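Local structure of geranyltranstransferase (IspA) (Helicobacter pylori, 3LLW) at residues T119-L122 with I123-L127; S82-C85 with L86-S90. The protein probably acts as a magnesium-dependent prenyltransferase of the FPP/GGPP synthase family, joining isoprenoid units in terpenoid biosynthesis. All coordinates share one frame; numbering follows the deposited sequence.

Contact 1: T119-L122 with I123-L127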
ATOM      1  N   THR A 119      10.422 -12.435  -6.552  1.00 44.45           N
ATOM      2  CA  THR A 119      10.609 -11.117  -7.180  1.00 47.75           C
ATOM      3  C   THR A 119       9.289 -10.461  -7.608  1.00 44.51           C
ATOM      4  O   THR A 119       9.037  -9.304  -7.272  1.00 47.33           O
ATOM      5  CB  THR A 119      11.571 -11.192  -8.393  1.00 53.15           C
ATOM      6  OG1 THR A 119      12.842 -11.717  -7.977  1.00 57.69           O
ATOM      7  CG2 THR A 119      11.776  -9.813  -9.019  1.00 43.87           C
ATOM      8  N   ALA A 120       8.453 -11.212  -8.321  1.00 41.29           N
ATOM      9  CA  ALA A 120       7.124 -10.749  -8.727  1.00 38.52           C
ATOM     10  C   ALA A 120       6.198 -10.372  -7.563  1.00 43.61           C
ATOM     11  O   ALA A 120       5.628  -9.296  -7.582  1.00 37.60           O
ATOM     12  CB  ALA A 120       6.439 -11.758  -9.626  1.00 36.79           C
ATOM     13  N   VAL A 121       6.056 -11.244  -6.566  1.00 43.67           N
ATOM     14  CA  VAL A 121       5.232 -10.935  -5.392  1.00 44.08           C
ATOM     15  C   VAL A 121       5.691  -9.643  -4.728  1.00 44.03           C
ATOM     16  O   VAL A 121       4.876  -8.728  -4.463  1.00 35.29           O
ATOM     17  CB  VAL A 121       5.232 -12.082  -4.341  1.00 46.05           C
ATOM     18  CG1 VAL A 121       4.446 -11.670  -3.090  1.00 51.09           C
ATOM     19  CG2 VAL A 121       4.617 -13.341  -4.931  1.00 47.64           C
ATOM     20  N   LEU A 122       7.004  -9.567  -4.507  1.00 39.78           N
ATOM     21  CA  LEU A 122       7.619  -8.448  -3.803  1.00 44.48           C
ATOM     22  C   LEU A 122       7.601  -7.144  -4.588  1.00 42.59           C
ATOM     23  O   LEU A 122       7.387  -6.071  -4.010  1.00 45.41           O
ATOM     24  CB  LEU A 122       9.039  -8.800  -3.342  1.00 40.79           C
ATOM     25  CG  LEU A 122       9.111  -9.849  -2.236  1.00 48.12           C
ATOM     26  CD1 LEU A 122      10.558 -10.210  -1.959  1.00 44.57           C
ATOM     27  CD2 LEU A 122       8.359  -9.412  -0.937  1.00 33.05           C
ATOM     28  N   ILE A 123       7.807  -7.230  -5.896  1.00 40.25           N
ATOM     29  CA  ILE A 123       7.642  -6.048  -6.755  1.00 40.85           C
ATOM     30  C   ILE A 123       6.202  -5.540  -6.885  1.00 43.45           C
ATOM     31  O   ILE A 123       5.985  -4.320  -6.847  1.00 39.86           O
ATOM     32  CB  ILE A 123       8.412  -6.159  -8.078  1.00 33.23           C
ATOM     33  CG1 ILE A 123       9.857  -5.760  -7.801  1.00 46.69           C
ATOM     34  CG2 ILE A 123       7.874  -5.211  -9.138  1.00 26.00           C
ATOM     35  CD1 ILE A 123      10.812  -6.412  -8.700  1.00 56.69           C
ATOM     36  N   GLY A 124       5.222  -6.443  -6.980  1.00 36.48           N
ATOM     37  CA  GLY A 124       3.816  -6.019  -6.842  1.00 35.71           C
ATOM     38  C   GLY A 124       3.552  -5.335  -5.497  1.00 30.88           C
ATOM     39  O   GLY A 124       2.875  -4.308  -5.425  1.00 48.20           O
ATOM     40  N   ASP A 125       4.104  -5.901  -4.427  1.00 37.28           N
ATOM     41  CA  ASP A 125       4.012  -5.335  -3.080  1.00 45.05           C
ATOM     42  C   ASP A 125       4.592  -3.932  -2.986  1.00 42.71           C
ATOM     43  O   ASP A 125       3.973  -3.037  -2.401  1.00 43.60           O
ATOM     44  CB  ASP A 125       4.712  -6.237  -2.067  1.00 46.22           C
ATOM     45  CG  ASP A 125       3.907  -7.464  -1.715  1.00 61.51           C
ATOM     46  OD1 ASP A 125       2.756  -7.581  -2.188  1.00 66.96           O
ATOM     47  OD2 ASP A 125       4.431  -8.316  -0.957  1.00 63.38           O
ATOM     48  N   ALA A 126       5.778  -3.753  -3.564  1.00 35.95           N
ATOM     49  CA  ALA A 126       6.432  -2.448  -3.623  1.00 34.42           C
ATOM     50  C   ALA A 126       5.677  -1.428  -4.447  1.00 44.15           C
ATOM     51  O   ALA A 126       5.577  -0.233  -4.048  1.00 28.76           O
ATOM     52  CB  ALA A 126       7.844  -2.572  -4.108  1.00 41.01           C
ATOM     53  N   LEU A 127       5.144  -1.870  -5.589  1.00 33.80           N
ATOM     54  CA  LEU A 127       4.344  -0.946  -6.406  1.00 38.73           C
ATOM     55  C   LEU A 127       3.032  -0.487  -5.748  1.00 39.16           C
ATOM     56  O   LEU A 127       2.593   0.649  -5.950  1.00 44.04           O
ATOM     57  CB  LEU A 127       4.103  -1.503  -7.799  1.00 30.88           C
ATOM     58  CG  LEU A 127       5.284  -1.359  -8.768  1.00 43.68           C
ATOM     59  CD1 LEU A 127       5.022  -2.191  -9.995  1.00 30.23           C
ATOM     60  CD2 LEU A 127       5.537   0.110  -9.146  1.00 35.87           C
TER
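Val-121 and Asp-125 meet through backbone and side chain alike in the first turns of helix 117-137, part of the all-helical polyprenyl synthetase fold. Four successive i to i+4 bonds build this stretch of alpha-helix: Ile-123 N gives to Thr-119 O at 2.8 Å, Gly-124 N to Ala-120 O at 2.9 Å with a nearly straight N-H (172°), and the amides of Asp-125 and Ala-126 give to the carbonyls of Val-121 and Leu-122. Val-121 O also accepts from His-93 NE2 of the same chain, so two donors grip it. The Asp-125 carboxylate hangs beside that carbonyl because chi1 of -76° swings CG back alongside its own backbone N. Asp-125 OD1 stands 3.3 Å from Val-121 O; both are acceptors, so no bond forms between them. What satisfies OD2 is ND1 of His-93 of the second subunit. The Asp-125 side chains of the two subunits also come close through OD1, which may raise their affinity for protons. Outward from this polar patch, Val-121 CG1 lies 4.0 Å from Asp-125 OD2, and Leu-122 CD2 comes to the same oxygen roughly at right angles. On another side of the helix Thr-119 and Ile-123 run side by side in the same direction. Thr-119 OG1 is turned to Asp-116, while its methyl CG2, anti to the backbone N, lies 3.5 Å from CD1, the end of the longer arm of Ile-123.

Contact 2: S82-C85 with L86-S90. With SO4 (sulfate ion), chain F.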
ATOM      1  N   SER A  82       0.636   7.441  -9.588  1.00 39.41           N
ATOM      2  CA  SER A  82       0.291   6.597  -8.437  1.00 39.57           C
ATOM      3  C   SER A  82      -0.850   5.655  -8.772  1.00 38.40           C
ATOM      4  O   SER A  82      -0.850   4.504  -8.345  1.00 45.48           O
ATOM      5  CB  SER A  82      -0.087   7.434  -7.227  1.00 41.58           C
ATOM      6  OG  SER A  82      -1.380   7.951  -7.394  1.00 43.60           O
ATOM      7  N   ILE A  83      -1.814   6.150  -9.548  1.00 39.85           N
ATOM      8  CA  ILE A  83      -2.923   5.332 -10.036  1.00 35.73           C
ATOM      9  C   ILE A  83      -2.411   4.230 -10.985  1.00 41.53           C
ATOM     10  O   ILE A  83      -2.862   3.085 -10.915  1.00 38.11           O
ATOM     11  CB  ILE A  83      -3.969   6.183 -10.763  1.00 38.50           C
ATOM     12  CG1 ILE A  83      -4.433   7.354  -9.873  1.00 46.01           C
ATOM     13  CG2 ILE A  83      -5.172   5.325 -11.129  1.00 44.56           C
ATOM     14  CD1 ILE A  83      -5.355   8.361 -10.567  1.00 38.21           C
ATOM     15  N   GLU A  84      -1.458   4.582 -11.845  1.00 35.45           N
ATOM     16  CA  GLU A  84      -0.936   3.635 -12.817  1.00 45.73           C
ATOM     17  C   GLU A  84      -0.153   2.524 -12.104  1.00 40.83           C
ATOM     18  O   GLU A  84      -0.325   1.363 -12.430  1.00 43.52           O
ATOM     19  CB  GLU A  84      -0.132   4.370 -13.909  1.00 45.77           C
ATOM     20  CG  GLU A  84       0.328   3.529 -15.130  1.00 44.70           C
ATOM     21  CD  GLU A  84      -0.796   2.890 -15.966  1.00 52.39           C
ATOM     22  OE1 GLU A  84      -1.975   3.319 -15.882  1.00 46.72           O
ATOM     23  OE2 GLU A  84      -0.478   1.939 -16.729  1.00 48.53           O
ATOM     24  N   CYS A  85       0.626   2.880 -11.079  1.00 43.66           N
ATOM     25  CA  CYS A  85       1.350   1.894 -10.252  1.00 42.89           C
ATOM     26  C   CYS A  85       0.451   0.882  -9.534  1.00 44.87           C
ATOM     27  O   CYS A  85       0.740  -0.326  -9.537  1.00 43.74           O
ATOM     28  CB  CYS A  85       2.263   2.593  -9.239  1.00 46.02           C
ATOM     29  SG  CYS A  85       3.680   3.360 -10.019  1.00 49.61           S
ATOM     30  N   LEU A  86      -0.630   1.375  -8.930  1.00 39.80           N
ATOM     31  CA  LEU A  86      -1.625   0.509  -8.302  1.00 42.17           C
ATOM     32  C   LEU A  86      -2.252  -0.448  -9.302  1.00 42.14           C
ATOM     33  O   LEU A  86      -2.409  -1.623  -9.008  1.00 46.71           O
ATOM     34  CB  LEU A  86      -2.715   1.323  -7.607  1.00 48.20           C
ATOM     35  CG  LEU A  86      -3.417   0.570  -6.472  1.00 52.57           C
ATOM     36  CD1 LEU A  86      -2.469   0.362  -5.302  1.00 48.45           C
ATOM     37  CD2 LEU A  86      -4.660   1.308  -6.010  1.00 57.92           C
ATOM     38  N   HIS A  87      -2.587   0.052 -10.490  1.00 41.21           N
ATOM     39  CA  HIS A  87      -3.127  -0.795 -11.536  1.00 40.20           C
ATOM     40  C   HIS A  87      -2.110  -1.860 -11.972  1.00 38.64           C
ATOM     41  O   HIS A  87      -2.477  -3.007 -12.187  1.00 45.80           O
ATOM     42  CB  HIS A  87      -3.562   0.043 -12.747  1.00 42.60           C
ATOM     43  CG  HIS A  87      -3.937  -0.782 -13.949  1.00 51.81           C
ATOM     44  ND1 HIS A  87      -4.991  -1.671 -13.947  1.00 50.61           N
ATOM     45  CD2 HIS A  87      -3.392  -0.853 -15.188  1.00 54.02           C
ATOM     46  CE1 HIS A  87      -5.071  -2.264 -15.126  1.00 49.66           C
ATOM     47  NE2 HIS A  87      -4.116  -1.780 -15.900  1.00 48.19           N
ATOM     48  N   THR A  88      -0.846  -1.467 -12.095  1.00 34.43           N
ATOM     49  CA  THR A  88       0.218  -2.358 -12.559  1.00 41.24           C
ATOM     50  C   THR A  88       0.503  -3.465 -11.552  1.00 39.23           C
ATOM     51  O   THR A  88       0.710  -4.619 -11.940  1.00 44.34           O
ATOM     52  CB  THR A  88       1.516  -1.570 -12.824  1.00 41.16           C
ATOM     53  OG1 THR A  88       1.207  -0.407 -13.594  1.00 40.46           O
ATOM     54  CG2 THR A  88       2.532  -2.422 -13.578  1.00 47.53           C
ATOM     55  N   TYR A  89       0.513  -3.114 -10.264  1.00 41.25           N
ATOM     56  CA  TYR A  89       0.783  -4.088  -9.197  1.00 39.91           C
ATOM     57  C   TYR A  89      -0.281  -5.180  -9.196  1.00 42.74           C
ATOM     58  O   TYR A  89       0.045  -6.368  -9.017  1.00 34.70           O
ATOM     59  CB  TYR A  89       0.916  -3.425  -7.809  1.00 32.41           C
ATOM     60  CG  TYR A  89      -0.166  -3.805  -6.801  1.00 37.35           C
ATOM     61  CD1 TYR A  89      -0.191  -5.072  -6.205  1.00 30.97           C
ATOM     62  CD2 TYR A  89      -1.147  -2.892  -6.429  1.00 36.38           C
ATOM     63  CE1 TYR A  89      -1.168  -5.433  -5.318  1.00 32.32           C
ATOM     64  CE2 TYR A  89      -2.142  -3.244  -5.540  1.00 31.49           C
ATOM     65  CZ  TYR A  89      -2.131  -4.496  -4.965  1.00 27.23           C
ATOM     66  OH  TYR A  89      -3.096  -4.856  -4.085  1.00 35.91           O
ATOM     67  N   SER A  90      -1.544  -4.786  -9.383  1.00 38.08           N
ATOM     68  CA  SER A  90      -2.617  -5.771  -9.477  1.00 44.99           C
ATOM     69  C   SER A  90      -2.384  -6.756 -10.635  1.00 44.62           C
ATOM     70  O   SER A  90      -2.630  -7.956 -10.488  1.00 45.12           O
ATOM     71  CB  SER A  90      -3.982  -5.106  -9.582  1.00 39.03           C
ATOM     72  OG  SER A  90      -4.093  -4.423 -10.804  1.00 52.01           O
TER
HETATM   73  S   SO4 F 311      -5.214  -0.534 -19.655  1.00106.09           S
HETATM   74  O1  SO4 F 311      -4.064  -1.412 -19.377  1.00 96.07           O
HETATM   75  O2  SO4 F 311      -6.385  -0.982 -18.896  1.00 99.73           O
HETATM   76  O3  SO4 F 311      -4.910   0.862 -19.317  1.00 79.54           O
HETATM   77  O4  SO4 F 311      -5.537  -0.633 -21.077  1.00105.47           O
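Thr-88 is bound twice to Glu-84 within helix 73-94, a long helix of the polyprenyl synthetase fold that ends at Asp-94, a magnesium-binding residue. Among the backbone bonds, Thr-88 N reaches Glu-84 O at 2.9 Å, and the same i to i+4 pattern joins Leu-86 to Ser-82, His-87 to Ile-83 and Tyr-89 to Cys-85. Two side-chain hydroxyls turn back onto the helix as well. With chi1 at -47°, Thr-88 OG1 lies beside its own backbone N and donates to Glu-84 O at 2.6 Å from above the carbonyl plane, 42° out of it, so one oxygen serves both donors. Ser-90 OG turns back only three residues, giving to His-87 O at 2.6 Å. The polar groups gather on one side. Glu-84 OE2 is salt-bridged to Arg-50 and stands at the edge of the His-87 imidazole, 4.3 Å from CD2. A sulfate, probably from the crystallisation liquor, takes a hydrogen bond from Arg-52 and a weak one from His-87. Its place there is consistent with the site where relatives in the FPP/GGPP synthase family bind the diphosphate of isopentenyl diphosphate. Apolar packing points elsewhere: Leu-86 lies against Leu-192 of helix 178-204, and Tyr-89 against Met-161 and Ile-162. Where the sulfate meets the imidazole, O1 sits near the ring plane, 3.5 Å from His-87 NE2.

In the fold
Contact 2 comes first along the chain, on helix 73-94, and contact 1 follows on helix 117-137; their centres are 11 Å apart. The two helices pack directly against each other, with Tyr-89 CB 3.2 Å from Gly-124 O and 3.7 Å from Leu-127 CB, while Leu-127 also leans on Cys-85. Gly-124 presents no side chain at this crossing. Contact 2 lies nearer the middle of the chain, about 8 Å from its centre, and contact 1 farther out, about 19 Å away, where it meets the second subunit. Tyr-89 packs on Asp-125 of that subunit, so the helix leading to the magnesium-binding Asp-94 is tied to the dimer interface.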